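Local coordinates for protein magnesium transporter MgtE (Enterococcus faecalis, PDB 2OUX) that probably carries magnesium ions across the cell membrane as a homodimer, its cytosolic part, the piece described here, itself binding several magnesium ions, at residues 98-106 against 126-134. Numbering follows the deposited sequence.
Sequences TDNAVDLLN and GEIKELLHY. With MG (magnesium ion), chain D; MG (magnesium ion), chain F.
Ile128 fits as a knob into the hole formed by Thr98, Ala101, Val102 and Leu105, a worked example of how knobs-into-holes packing joins two helices of the MgtE intracellular N domain. The axes of 98-106 and 126-131 come within 9.2 Å and cross at -65°, and no hydrogen bond links the two segments; apolar side chains do the joining. The two branches of Ile128 divide the work. CG1 lies anti to the carbonyl carbon (chi1 -69°) and points CD1 toward Thr98 and Ala101, though its contacts there are modelled too close for its exact position to be trusted, whereas CG2 turns to the other end of the hole and meets Leu105 CD1 at 3.8 Å, the two side chains crossing nearly at right angles. Val102 also splits its branches: CG2 rests on the backbone oxygen of Ile128 (CG2 to O 3.5 Å) and near Leu131 CB, while CG1, anti to its own backbone nitrogen (chi1 162°), meets Leu132 CD2 at 3.6 Å. Thr98 is two-sided. Its methyl CG2 packs against Leu131 CD2 at 3.8 Å, and its hydroxyl OG1 hydrogen-bonds to Glu146 and Thr145, outside the pair. Asp99 and Asp103, whose CB atoms point away from 126-134, bind metal. Asp99 OD2 holds one magnesium ion at 2.1 Å, a site completed in part by Asp252 of the second CBS domain; Asp103 OD1 holds another, shared with the carbonyl oxygen of Ala141. Water 1, a ligand of that second ion, donates a hydrogen bond to Asp99 O, tying the ion to the helix backbone as well. At the far end of the contact, Leu132 CD2 also touches the amide of Asn106, 3.4 Å from OD1.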
ATOM      1  N   THR A  98       7.078  16.343   3.888  1.00 24.08           N
ATOM      2  CA  THR A  98       6.354  17.598   3.821  1.00 22.50           C
ATOM      3  C   THR A  98       4.931  17.580   4.377  1.00 24.54           C
ATOM      4  O   THR A  98       4.558  18.449   5.150  1.00 26.46           O
ATOM      5  CB  THR A  98       6.334  18.100   2.397  1.00 24.88           C
ATOM      6  OG1 THR A  98       7.675  18.051   1.878  1.00 23.03           O
ATOM      7  CG2 THR A  98       5.811  19.542   2.349  1.00 24.21           C
ATOM      8  N   ASP A  99       4.126  16.598   4.010  1.00 25.81           N
ATOM      9  CA  ASP A  99       2.765  16.593   4.520  1.00 27.25           C
ATOM     10  C   ASP A  99       2.769  16.616   6.047  1.00 28.63           C
ATOM     11  O   ASP A  99       1.994  17.350   6.668  1.00 28.36           O
ATOM     12  CB  ASP A  99       1.993  15.380   3.990  1.00 27.11           C
ATOM     13  CG  ASP A  99       2.596  14.059   4.420  1.00 27.48           C
ATOM     14  OD1 ASP A  99       3.758  14.005   4.886  1.00 22.93           O
ATOM     15  OD2 ASP A  99       1.879  13.065   4.269  1.00 26.86           O
ATOM     16  N   ASN A 100       3.661  15.837   6.650  1.00 28.21           N
ATOM     17  CA  ASN A 100       3.747  15.777   8.100  1.00 28.11           C
ATOM     18  C   ASN A 100       4.311  17.062   8.684  1.00 28.32           C
ATOM     19  O   ASN A 100       3.907  17.481   9.765  1.00 29.31           O
ATOM     20  CB  ASN A 100       4.611  14.597   8.538  1.00 28.59           C
ATOM     21  CG  ASN A 100       4.032  13.261   8.108  1.00 28.80           C
ATOM     22  OD1 ASN A 100       2.818  13.059   8.141  1.00 27.24           O
ATOM     23  ND2 ASN A 100       4.904  12.335   7.722  1.00 25.26           N
ATOM     24  N   ALA A 101       5.245  17.685   7.976  1.00 27.21           N
ATOM     25  CA  ALA A 101       5.827  18.929   8.459  1.00 29.51           C
ATOM     26  C   ALA A 101       4.748  20.017   8.504  1.00 28.23           C
ATOM     27  O   ALA A 101       4.560  20.672   9.531  1.00 27.72           O
ATOM     28  CB  ALA A 101       6.979  19.355   7.564  1.00 27.51           C
ATOM     29  N   VAL A 102       4.046  20.198   7.386  1.00 28.51           N
ATOM     30  CA  VAL A 102       2.985  21.192   7.302  1.00 28.52           C
ATOM     31  C   VAL A 102       1.979  21.000   8.439  1.00 29.20           C
ATOM     32  O   VAL A 102       1.556  21.970   9.067  1.00 28.97           O
ATOM     33  CB  VAL A 102       2.251  21.119   5.936  1.00 28.87           C
ATOM     34  CG1 VAL A 102       0.906  21.826   6.015  1.00 29.37           C
ATOM     35  CG2 VAL A 102       3.102  21.764   4.865  1.00 27.95           C
ATOM     36  N   ASP A 103       1.605  19.754   8.717  1.00 28.96           N
ATOM     37  CA  ASP A 103       0.653  19.495   9.788  1.00 29.77           C
ATOM     38  C   ASP A 103       1.194  19.929  11.144  1.00 32.07           C
ATOM     39  O   ASP A 103       0.489  20.575  11.924  1.00 34.54           O
ATOM     40  CB  ASP A 103       0.272  18.008   9.842  1.00 27.72           C
ATOM     41  CG  ASP A 103      -0.585  17.588   8.671  1.00 26.60           C
ATOM     42  OD1 ASP A 103      -0.830  18.453   7.818  1.00 23.15           O
ATOM     43  OD2 ASP A 103      -0.999  16.403   8.599  1.00 22.62           O
ATOM     44  N   LEU A 104       2.438  19.564  11.432  1.00 32.63           N
ATOM     45  CA  LEU A 104       3.055  19.919  12.701  1.00 32.35           C
ATOM     46  C   LEU A 104       2.975  21.439  12.847  1.00 33.28           C
ATOM     47  O   LEU A 104       2.443  21.954  13.829  1.00 33.15           O
ATOM     48  CB  LEU A 104       4.517  19.467  12.720  1.00 34.36           C
ATOM     49  CG  LEU A 104       5.261  19.342  14.056  1.00 37.69           C
ATOM     50  CD1 LEU A 104       4.954  20.532  14.939  1.00 36.18           C
ATOM     51  CD2 LEU A 104       4.849  18.057  14.753  1.00 39.98           C
ATOM     52  N   LEU A 105       3.496  22.151  11.857  1.00 33.46           N
ATOM     53  CA  LEU A 105       3.489  23.605  11.882  1.00 34.82           C
ATOM     54  C   LEU A 105       2.111  24.210  12.135  1.00 37.47           C
ATOM     55  O   LEU A 105       1.971  25.114  12.959  1.00 38.75           O
ATOM     56  CB  LEU A 105       4.074  24.140  10.583  1.00 31.29           C
ATOM     57  CG  LEU A 105       5.549  23.751  10.458  1.00 32.46           C
ATOM     58  CD1 LEU A 105       6.110  24.252   9.146  1.00 32.32           C
ATOM     59  CD2 LEU A 105       6.329  24.343  11.630  1.00 34.66           C
ATOM     60  N   ASN A 106       1.091  23.709  11.448  1.00 38.76           N
ATOM     61  CA  ASN A 106      -0.257  24.231  11.642  1.00 41.25           C
ATOM     62  C   ASN A 106      -0.805  23.945  13.034  1.00 43.69           C
ATOM     63  O   ASN A 106      -1.872  24.435  13.396  1.00 43.23           O
ATOM     64  CB  ASN A 106      -1.209  23.672  10.584  1.00 39.53           C
ATOM     65  CG  ASN A 106      -0.857  24.144   9.198  1.00 37.82           C
ATOM     66  OD1 ASN A 106      -0.534  25.306   9.002  1.00 36.87           O
ATOM     67  ND2 ASN A 106      -0.917  23.247   8.227  1.00 42.75           N
ATOM     68  N   GLY A 126      11.089  25.483   0.990  1.00 39.53           N
ATOM     69  CA  GLY A 126      10.363  25.512  -0.273  1.00 38.92           C
ATOM     70  C   GLY A 126       9.078  24.705  -0.390  1.00 39.04           C
ATOM     71  O   GLY A 126       8.001  25.278  -0.543  1.00 37.31           O
ATOM     72  N   GLU A 127       9.181  23.378  -0.333  1.00 40.39           N
ATOM     73  CA  GLU A 127       8.001  22.522  -0.452  1.00 41.38           C
ATOM     74  C   GLU A 127       7.003  22.743   0.680  1.00 40.13           C
ATOM     75  O   GLU A 127       5.792  22.718   0.464  1.00 38.74           O
ATOM     76  CB  GLU A 127       8.405  21.046  -0.487  1.00 44.55           C
ATOM     77  CG  GLU A 127       9.060  20.583  -1.782  1.00 49.73           C
ATOM     78  CD  GLU A 127      10.460  21.119  -1.959  1.00 54.14           C
ATOM     79  OE1 GLU A 127      11.224  21.131  -0.968  1.00 58.10           O
ATOM     80  OE2 GLU A 127      10.809  21.513  -3.093  1.00 57.54           O
ATOM     81  N   ILE A 128       7.514  22.952   1.889  1.00 38.53           N
ATOM     82  CA  ILE A 128       6.649  23.180   3.038  1.00 38.05           C
ATOM     83  C   ILE A 128       5.801  24.439   2.807  1.00 39.68           C
ATOM     84  O   ILE A 128       4.619  24.494   3.183  1.00 37.47           O
ATOM     85  CB  ILE A 128       7.470  23.380   4.343  1.00 38.05           C
ATOM     86  CG1 ILE A 128       8.159  22.074   4.763  1.00 38.29           C
ATOM     87  CG2 ILE A 128       6.558  23.919   5.434  1.00 36.05           C
ATOM     88  CD1 ILE A 128       7.216  20.914   4.922  1.00 43.20           C
ATOM     89  N   LYS A 129       6.404  25.453   2.194  1.00 39.57           N
ATOM     90  CA  LYS A 129       5.686  26.696   1.952  1.00 42.04           C
ATOM     91  C   LYS A 129       4.586  26.565   0.911  1.00 40.97           C
ATOM     92  O   LYS A 129       3.539  27.197   1.039  1.00 39.86           O
ATOM     93  CB  LYS A 129       6.661  27.824   1.577  1.00 43.86           C
ATOM     94  CG  LYS A 129       7.336  28.449   2.803  1.00 45.78           C
ATOM     95  CD  LYS A 129       8.166  29.683   2.474  1.00 46.49           C
ATOM     96  CE  LYS A 129       8.629  30.371   3.755  1.00 46.42           C
ATOM     97  NZ  LYS A 129       9.566  31.508   3.508  1.00 47.24           N
ATOM     98  N   GLU A 130       4.802  25.735  -0.103  1.00 41.17           N
ATOM     99  CA  GLU A 130       3.786  25.550  -1.131  1.00 40.50           C
ATOM    100  C   GLU A 130       2.539  24.898  -0.544  1.00 39.82           C
ATOM    101  O   GLU A 130       1.439  25.454  -0.601  1.00 39.39           O
ATOM    102  CB  GLU A 130       4.305  24.658  -2.255  1.00 42.57           C
ATOM    103  CG  GLU A 130       5.573  25.139  -2.930  1.00 47.51           C
ATOM    104  CD  GLU A 130       6.107  24.119  -3.921  1.00 50.14           C
ATOM    105  OE1 GLU A 130       6.340  22.962  -3.513  1.00 50.49           O
ATOM    106  OE2 GLU A 130       6.289  24.466  -5.106  1.00 53.12           O
ATOM    107  N   LEU A 131       2.724  23.720   0.040  1.00 39.23           N
ATOM    108  CA  LEU A 131       1.609  22.960   0.591  1.00 37.16           C
ATOM    109  C   LEU A 131       0.851  23.594   1.749  1.00 36.58           C
ATOM    110  O   LEU A 131      -0.251  23.153   2.077  1.00 35.01           O
ATOM    111  CB  LEU A 131       2.076  21.547   0.968  1.00 35.03           C
ATOM    112  CG  LEU A 131       2.211  20.552  -0.200  1.00 32.87           C
ATOM    113  CD1 LEU A 131       3.217  21.060  -1.224  1.00 30.73           C
ATOM    114  CD2 LEU A 131       2.657  19.198   0.340  1.00 31.40           C
ATOM    115  N   LEU A 132       1.433  24.612   2.371  1.00 38.54           N
ATOM    116  CA  LEU A 132       0.765  25.299   3.477  1.00 40.86           C
ATOM    117  C   LEU A 132      -0.402  26.111   2.939  1.00 41.61           C
ATOM    118  O   LEU A 132      -1.342  26.423   3.668  1.00 41.45           O
ATOM    119  CB  LEU A 132       1.728  26.244   4.196  1.00 39.56           C
ATOM    120  CG  LEU A 132       2.608  25.679   5.309  1.00 39.53           C
ATOM    121  CD1 LEU A 132       3.616  26.731   5.714  1.00 40.09           C
ATOM    122  CD2 LEU A 132       1.750  25.265   6.503  1.00 39.61           C
ATOM    123  N   HIS A 133      -0.326  26.442   1.654  1.00 44.39           N
ATOM    124  CA  HIS A 133      -1.351  27.230   0.971  1.00 46.93           C
ATOM    125  C   HIS A 133      -2.674  26.503   0.782  1.00 46.11           C
ATOM    126  O   HIS A 133      -3.728  27.134   0.729  1.00 46.69           O
ATOM    127  CB  HIS A 133      -0.850  27.662  -0.410  1.00 51.03           C
ATOM    128  CG  HIS A 133       0.227  28.694  -0.372  1.00 54.61           C
ATOM    129  ND1 HIS A 133       0.006  29.995   0.024  1.00 56.25           N
ATOM    130  CD2 HIS A 133       1.544  28.625  -0.703  1.00 55.65           C
ATOM    131  CE1 HIS A 133       1.131  30.683  -0.065  1.00 57.63           C
ATOM    132  NE2 HIS A 133       2.077  29.871  -0.504  1.00 57.46           N
ATOM    133  N   TYR A 134      -2.620  25.180   0.672  1.00 44.53           N
ATOM    134  CA  TYR A 134      -3.823  24.385   0.451  1.00 41.55           C
ATOM    135  C   TYR A 134      -4.796  24.350   1.613  1.00 41.70           C
ATOM    136  O   TYR A 134      -4.403  24.203   2.770  1.00 39.69           O
ATOM    137  CB  TYR A 134      -3.428  22.969   0.047  1.00 37.09           C
ATOM    138  CG  TYR A 134      -2.595  22.965  -1.204  1.00 34.53           C
ATOM    139  CD1 TYR A 134      -3.106  23.464  -2.399  1.00 33.42           C
ATOM    140  CD2 TYR A 134      -1.285  22.498  -1.192  1.00 32.36           C
ATOM    141  CE1 TYR A 134      -2.337  23.499  -3.549  1.00 31.06           C
ATOM    142  CE2 TYR A 134      -0.503  22.530  -2.341  1.00 30.68           C
ATOM    143  CZ  TYR A 134      -1.037  23.029  -3.518  1.00 31.73           C
ATOM    144  OH  TYR A 134      -0.280  23.049  -4.667  1.00 29.45           O
TER
HETATM  145 MG    MG D 402      -1.818  18.203   5.823  1.00 32.96          MG
HETATM  146 MG    MG F 406       1.926  10.960   4.347  1.00 28.46          MG
HETATM  147  O   HOH W   1       0.078  18.444   4.958  1.00 23.34           O
HETATM  148  O   HOH W   2       4.181  11.286   4.785  1.00 18.69           O
HETATM  149  O   HOH W   3      -1.756  15.958   6.029  1.00 21.72           O
HETATM  150  O   HOH W   4      -2.678  20.436   5.673  1.00 24.36           O
HETATM  151  O   HOH W   5      -3.704  18.151   6.806  1.00 31.97           O